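PDB 2BZV: fiber protein 2 from Human adenovirus type 41, which forms the short-fibre spikes of the virion and, through its C-terminal trimeric knob, the part present here, probably attaches the virus to a host-cell receptor. Local coordinates for residues A[133-143]-A[149-163]. Residues are numbered along the deposited sequence; the frame is centred on the assembly and turned at random.
Sequences ITFSVVYNEIN and TFKWSAEPGKPFHPP
Strand 135-139 pairs antiparallel with residues 149-153 of strand 146-153, the axes of the two segments 4.8 Å apart at closest approach; S136 and K151, and V138 and T149, exchange N-H...O bonds as hydrogen-bonded pairs, while F135-W152 and V137-F150 are non-hydrogen-bonded pairs. At the I133 end the pattern changes: S153 N still donates to T134 O, but T134 N binds the hydroxyl S153 OG instead of a carbonyl, at 2.7 Å and 159°. That hydroxyl is brought there by the first torsion of S153, which sets OG between its own N and carbonyl carbon.

F135, V137, F150 and W152 share one face of the sheet. A chi1 of 167° leaves F135 CG anti to the backbone N and carries the ring between W152 and F150 of the partner strand. Its CD1 lies over one face of the indole, 3.4 Å from W152 NE1, the two ring planes inclined at 51°, and its far end, CZ, meets F150 CD1 at 3.8 Å. V137 CG2 touches the same F150 ring at CE1 (3.6 Å). F150 and W152 continue inward onto I53 and I55 of strand 48-57. Further out, I133 CD1 rests against P163 CD at 3.6 Å.

S136, K151, V138 and T149 form the other face, where a water bridges the strands from S136 OG to T149 O. Just past the strand end, another accepts from E141 N, donates to V138 O and bonds T149 OG1, which a further water links to E141 OE2.

This is a beta hairpin forming the edge and central strands of a three-stranded antiparallel sheet, one apolar face packed against the opposing sheet, as in the beta-sandwich of adenovirus fibre knobs.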
# COMPACT_ATOMS: atom_id res chain seq x y z
N ILE A 133 8.36 -0.72 18.25
CA ILE A 133 7.94 0.67 18.02
C ILE A 133 6.53 0.71 17.44
O ILE A 133 6.27 0.00 16.46
CB ILE A 133 8.94 1.39 17.09
CG1 ILE A 133 10.34 1.35 17.72
CG2 ILE A 133 8.47 2.82 16.80
CD1 ILE A 133 11.41 2.18 17.04
N THR A 134 5.65 1.52 18.05
CA THR A 134 4.28 1.67 17.57
C THR A 134 4.13 2.95 16.74
O THR A 134 4.84 3.92 16.95
CB THR A 134 3.24 1.70 18.71
OG1 THR A 134 3.44 2.89 19.50
CG2 THR A 134 3.34 0.48 19.60
N PHE A 135 3.20 2.92 15.80
CA PHE A 135 2.84 4.08 14.97
C PHE A 135 1.34 4.09 14.82
O PHE A 135 0.73 3.03 14.66
CB PHE A 135 3.47 3.97 13.58
CG PHE A 135 2.91 4.94 12.56
CD1 PHE A 135 3.33 6.27 12.57
CD2 PHE A 135 1.98 4.55 11.61
CE1 PHE A 135 2.84 7.18 11.65
CE2 PHE A 135 1.48 5.48 10.69
CZ PHE A 135 1.91 6.79 10.70
N SER A 136 0.75 5.27 14.87
CA SER A 136 -0.65 5.41 14.52
C SER A 136 -0.88 6.72 13.78
O SER A 136 -0.13 7.68 13.96
CB SER A 136 -1.55 5.33 15.75
OG SER A 136 -1.28 6.41 16.62
N VAL A 137 -1.95 6.73 12.99
CA VAL A 137 -2.44 7.95 12.37
C VAL A 137 -3.94 8.03 12.63
O VAL A 137 -4.65 7.04 12.45
CB VAL A 137 -2.08 8.04 10.86
CG1 VAL A 137 -2.56 6.82 10.07
CG2 VAL A 137 -2.62 9.33 10.27
N VAL A 138 -4.38 9.20 13.10
CA VAL A 138 -5.80 9.49 13.28
C VAL A 138 -6.16 10.64 12.40
O VAL A 138 -5.39 11.61 12.26
CB VAL A 138 -5.91 9.92 14.89
CG1 VAL A 138 -7.28 10.55 15.17
CG2 VAL A 138 -5.61 8.67 15.80
N TYR A 139 -7.32 10.54 11.77
CA TYR A 139 -7.78 11.51 10.79
C TYR A 139 -8.83 12.45 11.36
O TYR A 139 -9.75 12.02 12.05
CB TYR A 139 -8.34 10.78 9.57
CG TYR A 139 -7.32 9.82 8.96
CD1 TYR A 139 -6.24 10.31 8.23
CD2 TYR A 139 -7.42 8.45 9.14
CE1 TYR A 139 -5.29 9.44 7.69
CE2 TYR A 139 -6.47 7.57 8.60
CZ TYR A 139 -5.42 8.09 7.89
OH TYR A 139 -4.46 7.25 7.33
N ASN A 140 -8.67 13.72 11.04
CA ASN A 140 -9.67 14.74 11.31
C ASN A 140 -10.03 14.92 12.78
O ASN A 140 -11.18 15.21 13.10
CB ASN A 140 -10.91 14.50 10.43
CG ASN A 140 -10.58 14.63 8.95
OD1 ASN A 140 -9.61 15.28 8.57
ND2 ASN A 140 -11.42 14.05 8.11
N GLU A 141 -9.04 14.77 13.65
CA GLU A 141 -9.24 15.10 15.06
C GLU A 141 -9.05 16.60 15.22
O GLU A 141 -7.99 17.07 15.65
CB GLU A 141 -8.26 14.32 15.93
CG GLU A 141 -8.59 14.39 17.42
CD GLU A 141 -7.64 13.54 18.22
OE1 GLU A 141 -7.84 12.32 18.28
OE2 GLU A 141 -6.69 14.12 18.80
N ILE A 142 -10.07 17.35 14.82
CA ILE A 142 -9.98 18.80 14.70
C ILE A 142 -11.41 19.32 14.60
O ILE A 142 -12.29 18.59 14.11
CB ILE A 142 -9.10 19.21 13.48
CG1 ILE A 142 -8.72 20.69 13.51
CG2 ILE A 142 -9.78 18.81 12.16
CD1 ILE A 142 -7.53 21.01 12.62
N ASN A 143 -11.67 20.54 15.06
CA ASN A 143 -13.05 21.04 15.07
C ASN A 143 -13.52 21.58 13.73
O ASN A 143 -14.73 21.62 13.49
CB ASN A 143 -13.21 22.11 16.15
CG ASN A 143 -13.13 21.54 17.54
OD1 ASN A 143 -13.49 20.38 17.78
ND2 ASN A 143 -12.67 22.36 18.48
N THR A 149 -3.11 13.28 12.64
CA THR A 149 -2.40 13.24 13.91
C THR A 149 -1.61 11.94 13.93
O THR A 149 -2.19 10.86 13.95
CB THR A 149 -3.34 13.32 15.12
OG1 THR A 149 -4.13 14.52 15.00
CG2 THR A 149 -2.52 13.34 16.41
N PHE A 150 -0.30 12.09 13.90
CA PHE A 150 0.62 10.96 13.92
C PHE A 150 1.12 10.75 15.33
O PHE A 150 1.37 11.72 16.04
CB PHE A 150 1.81 11.25 13.01
CG PHE A 150 1.42 11.50 11.58
CD1 PHE A 150 1.01 10.45 10.76
CD2 PHE A 150 1.46 12.78 11.04
CE1 PHE A 150 0.64 10.67 9.44
CE2 PHE A 150 1.10 13.01 9.73
CZ PHE A 150 0.68 11.95 8.92
N LYS A 151 1.31 9.50 15.72
CA LYS A 151 1.90 9.20 17.02
C LYS A 151 2.89 8.05 16.87
O LYS A 151 2.58 7.04 16.24
CB LYS A 151 0.82 8.82 18.05
CG LYS A 151 1.40 8.54 19.45
CD LYS A 151 0.31 8.02 20.39
CE LYS A 151 0.88 7.45 21.68
NZ LYS A 151 -0.21 6.92 22.56
N TRP A 152 4.05 8.24 17.49
CA TRP A 152 5.08 7.20 17.54
C TRP A 152 5.45 6.91 18.98
O TRP A 152 5.51 7.83 19.81
CB TRP A 152 6.35 7.66 16.85
CG TRP A 152 6.25 8.00 15.40
CD1 TRP A 152 6.52 7.17 14.36
CD2 TRP A 152 5.90 9.26 14.83
NE1 TRP A 152 6.35 7.82 13.17
CE2 TRP A 152 5.97 9.11 13.43
CE3 TRP A 152 5.54 10.50 15.36
CZ2 TRP A 152 5.68 10.17 12.55
CZ3 TRP A 152 5.26 11.54 14.49
CH2 TRP A 152 5.33 11.37 13.09
N SER A 153 5.77 5.65 19.26
CA SER A 153 6.48 5.39 20.52
C SER A 153 7.93 5.85 20.39
O SER A 153 8.45 6.09 19.29
CB SER A 153 6.41 3.92 20.90
OG SER A 153 6.94 3.11 19.87
N ALA A 154 8.58 6.00 21.55
CA ALA A 154 9.97 6.42 21.62
C ALA A 154 10.65 5.69 22.76
O ALA A 154 9.99 5.30 23.72
CB ALA A 154 10.09 7.92 21.82
N GLU A 155 11.96 5.51 22.65
CA GLU A 155 12.72 4.81 23.68
C GLU A 155 13.47 5.83 24.52
O GLU A 155 14.37 6.50 24.03
CB GLU A 155 13.69 3.83 23.02
CG GLU A 155 14.38 2.95 24.01
CD GLU A 155 15.29 1.92 23.39
OE1 GLU A 155 16.01 1.26 24.16
OE2 GLU A 155 15.28 1.77 22.14
N PRO A 156 13.09 6.00 25.80
CA PRO A 156 13.85 6.94 26.61
C PRO A 156 15.34 6.66 26.63
O PRO A 156 15.78 5.50 26.67
CB PRO A 156 13.25 6.78 28.01
CG PRO A 156 11.85 6.37 27.74
CD PRO A 156 11.96 5.43 26.56
N GLY A 157 16.11 7.74 26.57
CA GLY A 157 17.56 7.67 26.57
C GLY A 157 18.17 7.57 25.19
O GLY A 157 19.40 7.67 25.06
N LYS A 158 17.34 7.39 24.16
CA LYS A 158 17.87 7.21 22.81
C LYS A 158 17.38 8.31 21.88
O LYS A 158 16.39 8.98 22.19
CB LYS A 158 17.44 5.86 22.26
CG LYS A 158 17.82 4.72 23.20
CD LYS A 158 18.45 3.57 22.46
CE LYS A 158 18.84 2.44 23.40
NZ LYS A 158 19.87 2.88 24.38
N PRO A 159 18.05 8.49 20.74
CA PRO A 159 17.54 9.45 19.77
C PRO A 159 16.19 9.02 19.20
O PRO A 159 15.91 7.82 19.07
CB PRO A 159 18.59 9.43 18.65
CG PRO A 159 19.74 8.68 19.18
CD PRO A 159 19.31 7.85 20.32
N PHE A 160 15.37 10.00 18.87
CA PHE A 160 14.08 9.76 18.24
C PHE A 160 14.27 9.63 16.73
O PHE A 160 14.60 10.61 16.04
CB PHE A 160 13.12 10.90 18.56
CG PHE A 160 11.74 10.68 17.99
CD1 PHE A 160 10.94 9.67 18.49
CD2 PHE A 160 11.27 11.46 16.94
CE1 PHE A 160 9.67 9.45 17.97
CE2 PHE A 160 10.00 11.25 16.42
CZ PHE A 160 9.20 10.24 16.93
N HIS A 161 14.08 8.43 16.21
CA HIS A 161 14.19 8.20 14.80
C HIS A 161 13.50 6.88 14.44
O HIS A 161 14.12 5.85 14.18
CB HIS A 161 15.64 8.31 14.35
CG HIS A 161 16.04 8.17 12.91
ND1 HIS A 161 15.16 8.58 11.92
CD2 HIS A 161 17.19 7.87 12.28
CE1 HIS A 161 15.76 8.49 10.73
NE2 HIS A 161 17.00 8.06 10.93
N PRO A 162 12.17 6.91 14.47
CA PRO A 162 11.39 5.70 14.24
C PRO A 162 11.50 5.22 12.81
O PRO A 162 11.84 6.00 11.92
CB PRO A 162 9.94 6.15 14.52
CG PRO A 162 9.95 7.60 14.65
CD PRO A 162 11.34 8.10 14.72
N PRO A 163 11.21 3.94 12.57
CA PRO A 163 11.20 3.44 11.20
C PRO A 163 10.14 4.16 10.37
O PRO A 163 9.13 4.63 10.89
CB PRO A 163 10.83 1.95 11.36
CG PRO A 163 10.57 1.70 12.78
CD PRO A 163 10.83 2.92 13.57
O HOH W 1 2.07 5.06 18.59
O HOH W 2 -2.27 9.05 16.16
O HOH W 3 -6.24 14.17 13.13
O HOH W 4 -5.01 15.45 17.43